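Local coordinates for DSBA-like thioredoxin domain-containing protein (Pseudomonas aeruginosa PAO1, PDB 5HFI) that probably reduces disulfides in the cytosol as a DsbA-like member of the thioredoxin superfamily, and binds glutathione, at residues L108-A122 with V135-E147. Sequence-based numbering, arbitrary orientation.
Sequences LDGLGAAMLARIQRA and VLLELGAELGLGE
Leu139 is a knob in the hole on helix 112-122 formed by Met115, Arg118, Ile119 and Ala122. Leu139 CD1 lies 3.7 Å from Ala122 CB and 4.0 Å from Ile119 CG1, while its CD2 reaches the Arg118 guanidinium as well as Ala122. On the same face, Leu136 CD2 meets Ile119 CG1 at 4.1 Å; Ile119 also packs on Ala101 and Leu136 on Pro97, both of helix 96-109. Met115 has CG anti to the backbone N (chi1 161°) and then bends at chi2 and chi3, which swings CE across to Gly140 CA at 4.0 Å and to Leu143 CD1 at 3.5 Å. Both helices lie in the chain between strands 37-42 and 182-186, consistent with the helical insertion of DsbA-like thioredoxin folds; the segments 112-122 and 135-142 cross at 125°, and the side chain of Ile119 is about 11 Å from that of Cys17, which binds glutathione. A Schellman motif with Gly144 as C' ends helix 135-142 and turns Leu145 back, so that its CD1 packs 3.6 Å from Leu111 CD1 and also touches the Asp109 carboxylate. At the polar edge, Leu139 CD2 sits over the centre of one face of the Arg118 guanidinium, and Glu142 lies at its edge. Arg118 NE and NH2 both donate to Glu142 OE1, each at 3.1 Å, in a side-on salt bridge in the guanidinium plane, with the carboxylate turned 45° from it; Arg118 NH1 forms a salt bridge with Glu126.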
ATOM      1  N   LEU A 108     -12.964  -9.863  -3.532  1.00 18.48           N
ATOM      2  CA  LEU A 108     -13.333 -11.218  -3.133  1.00 19.12           C
ATOM      3  C   LEU A 108     -13.784 -11.278  -1.681  1.00 22.81           C
ATOM      4  O   LEU A 108     -14.816 -11.879  -1.367  1.00 25.96           O
ATOM      5  CB  LEU A 108     -12.154 -12.167  -3.342  1.00 20.74           C
ATOM      6  CG  LEU A 108     -12.185 -13.148  -4.510  1.00 33.11           C
ATOM      7  CD1 LEU A 108     -11.045 -14.127  -4.345  1.00 37.04           C
ATOM      8  CD2 LEU A 108     -13.513 -13.882  -4.576  1.00 37.25           C
ATOM      9  N   ASP A 109     -13.016 -10.667  -0.781  1.00 19.26           N
ATOM     10  CA  ASP A 109     -13.174 -10.939   0.640  1.00 23.19           C
ATOM     11  C   ASP A 109     -13.102  -9.681   1.497  1.00 22.82           C
ATOM     12  O   ASP A 109     -13.068  -9.796   2.729  1.00 20.99           O
ATOM     13  CB  ASP A 109     -12.101 -11.939   1.095  1.00 27.02           C
ATOM     14  CG  ASP A 109     -12.651 -13.019   2.004  1.00 49.01           C
ATOM     15  OD1 ASP A 109     -13.623 -12.746   2.727  1.00 54.55           O
ATOM     16  OD2 ASP A 109     -12.108 -14.143   2.002  1.00 58.35           O
ATOM     17  N   GLY A 110     -13.084  -8.493   0.898  1.00 19.62           N
ATOM     18  CA  GLY A 110     -12.903  -7.280   1.676  1.00 18.53           C
ATOM     19  C   GLY A 110     -11.597  -7.237   2.434  1.00 19.28           C
ATOM     20  O   GLY A 110     -11.531  -6.647   3.517  1.00 17.13           O
ATOM     21  N   LEU A 111     -10.548  -7.857   1.894  1.00 16.67           N
ATOM     22  CA  LEU A 111      -9.250  -7.944   2.549  1.00 13.89           C
ATOM     23  C   LEU A 111      -8.193  -7.096   1.846  1.00 12.14           C
ATOM     24  O   LEU A 111      -7.017  -7.467   1.813  1.00 11.67           O
ATOM     25  CB  LEU A 111      -8.792  -9.399   2.622  1.00 13.56           C
ATOM     26  CG  LEU A 111      -9.573 -10.310   3.570  1.00 25.49           C
ATOM     27  CD1 LEU A 111      -9.076 -11.734   3.465  1.00 26.45           C
ATOM     28  CD2 LEU A 111      -9.445  -9.811   4.995  1.00 25.28           C
ATOM     29  N   GLY A 112      -8.604  -5.959   1.281  1.00 14.79           N
ATOM     30  CA  GLY A 112      -7.655  -5.108   0.577  1.00  9.71           C
ATOM     31  C   GLY A 112      -6.538  -4.611   1.475  1.00 12.52           C
ATOM     32  O   GLY A 112      -5.356  -4.730   1.141  1.00 10.06           O
ATOM     33  N   ALA A 113      -6.898  -4.052   2.633  1.00 10.07           N
ATOM     34  CA  ALA A 113      -5.888  -3.517   3.542  1.00 13.30           C
ATOM     35  C   ALA A 113      -4.964  -4.615   4.053  1.00 10.91           C
ATOM     36  O   ALA A 113      -3.748  -4.412   4.167  1.00 10.87           O
ATOM     37  CB  ALA A 113      -6.561  -2.794   4.707  1.00 15.52           C
ATOM     38  N   ALA A 114      -5.520  -5.788   4.369  1.00 11.05           N
ATOM     39  CA  ALA A 114      -4.688  -6.898   4.821  1.00 12.86           C
ATOM     40  C   ALA A 114      -3.764  -7.380   3.711  1.00  9.07           C
ATOM     41  O   ALA A 114      -2.612  -7.745   3.968  1.00  9.08           O
ATOM     42  CB  ALA A 114      -5.561  -8.047   5.326  1.00 14.14           C
ATOM     43  N   MET A 115      -4.246  -7.383   2.468  1.00  7.53           N
ATOM     44  CA  MET A 115      -3.403  -7.836   1.367  1.00 10.90           C
ATOM     45  C   MET A 115      -2.281  -6.840   1.089  1.00 10.54           C
ATOM     46  O   MET A 115      -1.147  -7.242   0.805  1.00 10.27           O
ATOM     47  CB  MET A 115      -4.252  -8.070   0.116  1.00  8.77           C
ATOM     48  CG  MET A 115      -3.465  -8.108  -1.191  1.00  9.78           C
ATOM     49  SD  MET A 115      -2.258  -9.454  -1.305  1.00 30.22           S
ATOM     50  CE  MET A 115      -3.144 -10.829  -0.619  1.00 22.72           C
ATOM     51  N   LEU A 116      -2.572  -5.537   1.176  1.00 11.13           N
ATOM     52  CA  LEU A 116      -1.521  -4.536   1.001  1.00  7.24           C
ATOM     53  C   LEU A 116      -0.424  -4.708   2.043  1.00  6.92           C
ATOM     54  O   LEU A 116       0.766  -4.675   1.711  1.00  8.23           O
ATOM     55  CB  LEU A 116      -2.110  -3.124   1.074  1.00  7.63           C
ATOM     56  CG  LEU A 116      -1.097  -1.974   1.045  1.00  8.32           C
ATOM     57  CD1 LEU A 116      -0.313  -1.967  -0.264  1.00  8.36           C
ATOM     58  CD2 LEU A 116      -1.777  -0.626   1.270  1.00  9.55           C
ATOM     59  N   ALA A 117      -0.807  -4.896   3.310  1.00  7.42           N
ATOM     60  CA  ALA A 117       0.183  -5.103   4.362  1.00  9.00           C
ATOM     61  C   ALA A 117       1.013  -6.355   4.104  1.00  8.73           C
ATOM     62  O   ALA A 117       2.226  -6.367   4.346  1.00  7.71           O
ATOM     63  CB  ALA A 117      -0.507  -5.193   5.725  1.00  9.53           C
ATOM     64  N   ARG A 118       0.372  -7.423   3.619  1.00  9.15           N
ATOM     65  CA  ARG A 118       1.101  -8.656   3.329  1.00  8.29           C
ATOM     66  C   ARG A 118       2.040  -8.476   2.143  1.00  8.12           C
ATOM     67  O   ARG A 118       3.164  -8.995   2.150  1.00  8.05           O
ATOM     68  CB  ARG A 118       0.119  -9.795   3.059  1.00  8.84           C
ATOM     69  CG  ARG A 118       0.790 -11.143   2.814  1.00  9.32           C
ATOM     70  CD  ARG A 118       1.469 -11.656   4.078  1.00 13.36           C
ATOM     71  NE  ARG A 118       2.302 -12.829   3.825  1.00 14.12           N
ATOM     72  CZ  ARG A 118       3.598 -12.779   3.529  1.00 17.14           C
ATOM     73  NH1 ARG A 118       4.219 -11.609   3.442  1.00 11.59           N
ATOM     74  NH2 ARG A 118       4.276 -13.900   3.317  1.00 15.06           N
ATOM     75  N   ILE A 119       1.583  -7.757   1.111  1.00  6.35           N
ATOM     76  CA  ILE A 119       2.419  -7.473  -0.054  1.00  6.35           C
ATOM     77  C   ILE A 119       3.672  -6.715   0.364  1.00 11.25           C
ATOM     78  O   ILE A 119       4.787  -7.021  -0.082  1.00  7.24           O
ATOM     79  CB  ILE A 119       1.617  -6.686  -1.108  1.00  6.49           C
ATOM     80  CG1 ILE A 119       0.685  -7.610  -1.893  1.00 12.57           C
ATOM     81  CG2 ILE A 119       2.547  -5.932  -2.057  1.00  8.67           C
ATOM     82  CD1 ILE A 119      -0.283  -6.863  -2.800  1.00 12.81           C
ATOM     83  N   GLN A 120       3.505  -5.707   1.223  1.00  6.91           N
ATOM     84  CA  GLN A 120       4.647  -4.903   1.645  1.00  9.09           C
ATOM     85  C   GLN A 120       5.626  -5.729   2.466  1.00  7.49           C
ATOM     86  O   GLN A 120       6.843  -5.567   2.334  1.00  9.34           O
ATOM     87  CB  GLN A 120       4.171  -3.684   2.434  1.00  7.94           C
ATOM     88  CG  GLN A 120       3.387  -2.682   1.598  1.00 16.56           C
ATOM     89  CD  GLN A 120       2.567  -1.735   2.449  1.00 18.09           C
ATOM     90  OE1 GLN A 120       2.001  -2.130   3.469  1.00 12.76           O
ATOM     91  NE2 GLN A 120       2.487  -0.479   2.027  1.00 10.09           N
ATOM     92  N   ARG A 121       5.116  -6.626   3.315  1.00 11.09           N
ATOM     93  CA  ARG A 121       6.001  -7.532   4.040  1.00  8.65           C
ATOM     94  C   ARG A 121       6.745  -8.459   3.085  1.00  8.42           C
ATOM     95  O   ARG A 121       7.947  -8.695   3.251  1.00  9.42           O
ATOM     96  CB  ARG A 121       5.207  -8.340   5.068  1.00  8.80           C
ATOM     97  CG  ARG A 121       4.698  -7.527   6.251  1.00 25.30           C
ATOM     98  CD  ARG A 121       4.035  -8.424   7.290  1.00 26.52           C
ATOM     99  NE  ARG A 121       3.938  -7.774   8.593  1.00 34.00           N
ATOM    100  CZ  ARG A 121       2.820  -7.256   9.091  1.00 44.14           C
ATOM    101  NH1 ARG A 121       1.692  -7.313   8.394  1.00 43.78           N
ATOM    102  NH2 ARG A 121       2.827  -6.681  10.288  1.00 45.04           N
ATOM    103  N   ALA A 122       6.051  -8.990   2.075  1.00  7.87           N
ATOM    104  CA  ALA A 122       6.711  -9.872   1.115  1.00 10.92           C
ATOM    105  C   ALA A 122       7.842  -9.150   0.392  1.00 10.90           C
ATOM    106  O   ALA A 122       8.881  -9.748   0.092  1.00 10.23           O
ATOM    107  CB  ALA A 122       5.692 -10.415   0.115  1.00  9.45           C
ATOM    108  N   VAL A 135       3.842 -15.118  -7.136  1.00 10.40           N
ATOM    109  CA  VAL A 135       4.071 -14.597  -5.792  1.00  9.35           C
ATOM    110  C   VAL A 135       2.784 -14.019  -5.215  1.00  7.98           C
ATOM    111  O   VAL A 135       2.445 -14.261  -4.051  1.00  8.29           O
ATOM    112  CB  VAL A 135       5.204 -13.553  -5.815  1.00 14.50           C
ATOM    113  CG1 VAL A 135       5.320 -12.854  -4.466  1.00 10.85           C
ATOM    114  CG2 VAL A 135       6.523 -14.214  -6.197  1.00 15.96           C
ATOM    115  N   LEU A 136       2.041 -13.255  -6.018  1.00  7.46           N
ATOM    116  CA  LEU A 136       0.807 -12.654  -5.524  1.00  6.61           C
ATOM    117  C   LEU A 136      -0.260 -13.711  -5.260  1.00  8.04           C
ATOM    118  O   LEU A 136      -1.033 -13.595  -4.302  1.00  7.26           O
ATOM    119  CB  LEU A 136       0.303 -11.611  -6.518  1.00  6.49           C
ATOM    120  CG  LEU A 136       1.274 -10.442  -6.707  1.00  7.91           C
ATOM    121  CD1 LEU A 136       0.822  -9.546  -7.848  1.00  9.27           C
ATOM    122  CD2 LEU A 136       1.404  -9.657  -5.406  1.00 11.09           C
ATOM    123  N   LEU A 137      -0.319 -14.747  -6.103  1.00  7.95           N
ATOM    124  CA  LEU A 137      -1.254 -15.840  -5.856  1.00  9.05           C
ATOM    125  C   LEU A 137      -0.877 -16.604  -4.595  1.00  9.36           C
ATOM    126  O   LEU A 137      -1.753 -17.049  -3.845  1.00 11.16           O
ATOM    127  CB  LEU A 137      -1.299 -16.776  -7.064  1.00  8.58           C
ATOM    128  CG  LEU A 137      -2.313 -16.483  -8.179  1.00 15.10           C
ATOM    129  CD1 LEU A 137      -2.303 -15.024  -8.600  1.00 22.59           C
ATOM    130  CD2 LEU A 137      -2.041 -17.378  -9.383  1.00 16.08           C
ATOM    131  N   GLU A 138       0.425 -16.756  -4.344  1.00  8.88           N
ATOM    132  CA  GLU A 138       0.884 -17.400  -3.119  1.00 12.85           C
ATOM    133  C   GLU A 138       0.486 -16.592  -1.890  1.00 11.60           C
ATOM    134  O   GLU A 138       0.072 -17.158  -0.871  1.00 11.64           O
ATOM    135  CB  GLU A 138       2.399 -17.593  -3.174  1.00 19.31           C
ATOM    136  CG  GLU A 138       3.012 -18.178  -1.913  1.00 25.28           C
ATOM    137  CD  GLU A 138       4.530 -18.202  -1.964  1.00 33.35           C
ATOM    138  OE1 GLU A 138       5.159 -18.351  -0.896  1.00 40.02           O
ATOM    139  OE2 GLU A 138       5.093 -18.070  -3.072  1.00 29.61           O
ATOM    140  N   LEU A 139       0.605 -15.264  -1.967  1.00  9.40           N
ATOM    141  CA  LEU A 139       0.187 -14.421  -0.852  1.00 10.03           C
ATOM    142  C   LEU A 139      -1.316 -14.510  -0.631  1.00  8.46           C
ATOM    143  O   LEU A 139      -1.776 -14.577   0.516  1.00 10.07           O
ATOM    144  CB  LEU A 139       0.607 -12.973  -1.099  1.00 11.02           C
ATOM    145  CG  LEU A 139       2.108 -12.702  -1.207  1.00 13.31           C
ATOM    146  CD1 LEU A 139       2.360 -11.203  -1.338  1.00 11.32           C
ATOM    147  CD2 LEU A 139       2.846 -13.268  -0.001  1.00 12.85           C
ATOM    148  N   GLY A 140      -2.099 -14.498  -1.711  1.00  7.88           N
ATOM    149  CA  GLY A 140      -3.538 -14.645  -1.560  1.00 12.58           C
ATOM    150  C   GLY A 140      -3.919 -15.973  -0.935  1.00 16.19           C
ATOM    151  O   GLY A 140      -4.827 -16.043  -0.103  1.00 12.25           O
ATOM    152  N   ALA A 141      -3.219 -17.042  -1.318  1.00 11.95           N
ATOM    153  CA  ALA A 141      -3.491 -18.347  -0.725  1.00 15.34           C
ATOM    154  C   ALA A 141      -3.053 -18.403   0.734  1.00 14.29           C
ATOM    155  O   ALA A 141      -3.639 -19.150   1.524  1.00 15.03           O
ATOM    156  CB  ALA A 141      -2.805 -19.446  -1.535  1.00 11.73           C
ATOM    157  N   GLU A 142      -2.029 -17.629   1.109  1.00 14.37           N
ATOM    158  CA  GLU A 142      -1.646 -17.548   2.515  1.00 16.71           C
ATOM    159  C   GLU A 142      -2.757 -16.926   3.351  1.00 15.46           C
ATOM    160  O   GLU A 142      -2.994 -17.342   4.491  1.00 15.37           O
ATOM    161  CB  GLU A 142      -0.358 -16.739   2.676  1.00 22.19           C
ATOM    162  CG  GLU A 142       0.913 -17.488   2.332  1.00 35.23           C
ATOM    163  CD  GLU A 142       2.157 -16.750   2.796  1.00 40.78           C
ATOM    164  OE1 GLU A 142       2.053 -15.951   3.752  1.00 34.71           O
ATOM    165  OE2 GLU A 142       3.236 -16.967   2.205  1.00 44.43           O
ATOM    166  N   LEU A 143      -3.444 -15.927   2.801  1.00 14.63           N
ATOM    167  CA  LEU A 143      -4.553 -15.269   3.478  1.00 19.01           C
ATOM    168  C   LEU A 143      -5.861 -16.038   3.351  1.00 20.72           C
ATOM    169  O   LEU A 143      -6.903 -15.532   3.777  1.00 24.68           O
ATOM    170  CB  LEU A 143      -4.737 -13.845   2.941  1.00 24.33           C
ATOM    171  CG  LEU A 143      -3.550 -12.882   3.068  1.00 27.79           C
ATOM    172  CD1 LEU A 143      -3.982 -11.463   2.758  1.00 28.78           C
ATOM    173  CD2 LEU A 143      -2.925 -12.940   4.444  1.00 30.64           C
ATOM    174  N   GLY A 144      -5.833 -17.236   2.780  1.00 16.82           N
ATOM    175  CA  GLY A 144      -7.037 -18.037   2.691  1.00 27.31           C
ATOM    176  C   GLY A 144      -7.970 -17.630   1.576  1.00 32.71           C
ATOM    177  O   GLY A 144      -9.192 -17.660   1.755  1.00 35.08           O
ATOM    178  N   LEU A 145      -7.430 -17.220   0.428  1.00 27.01           N
ATOM    179  CA  LEU A 145      -8.239 -16.878  -0.737  1.00 27.05           C
ATOM    180  C   LEU A 145      -7.975 -17.804  -1.924  1.00 26.37           C
ATOM    181  O   LEU A 145      -8.367 -17.476  -3.048  1.00 22.41           O
ATOM    182  CB  LEU A 145      -8.002 -15.415  -1.152  1.00 21.39           C
ATOM    183  CG  LEU A 145      -8.481 -14.170  -0.375  1.00 32.30           C
ATOM    184  CD1 LEU A 145      -8.726 -14.408   1.115  1.00 44.76           C
ATOM    185  CD2 LEU A 145      -7.515 -12.991  -0.576  1.00 28.05           C
ATOM    186  N   GLY A 146      -7.350 -18.967  -1.697  1.00 20.80           N
ATOM    187  CA  GLY A 146      -6.935 -19.821  -2.804  1.00 25.75           C
ATOM    188  C   GLY A 146      -8.054 -20.229  -3.744  1.00 34.51           C
ATOM    189  O   GLY A 146      -7.804 -20.555  -4.909  1.00 35.18           O
ATOM    190  N   GLU A 147      -9.296 -20.222  -3.263  1.00 29.52           N
ATOM    191  CA  GLU A 147     -10.451 -20.552  -4.095  1.00 35.68           C
ATOM    192  C   GLU A 147     -11.009 -19.261  -4.682  1.00 36.39           C
ATOM    193  O   GLU A 147     -11.760 -18.537  -4.025  1.00 43.45           O
ATOM    194  CB  GLU A 147     -11.507 -21.298  -3.287  1.00 37.84           C
ATOM    195  CG  GLU A 147     -12.755 -21.648  -4.079  1.00 48.48           C
ATOM    196  CD  GLU A 147     -12.457 -22.497  -5.302  1.00 56.84           C
ATOM    197  OE1 GLU A 147     -12.151 -21.925  -6.370  1.00 59.50           O
ATOM    198  OE2 GLU A 147     -12.526 -23.739  -5.195  1.00 60.25           O
TER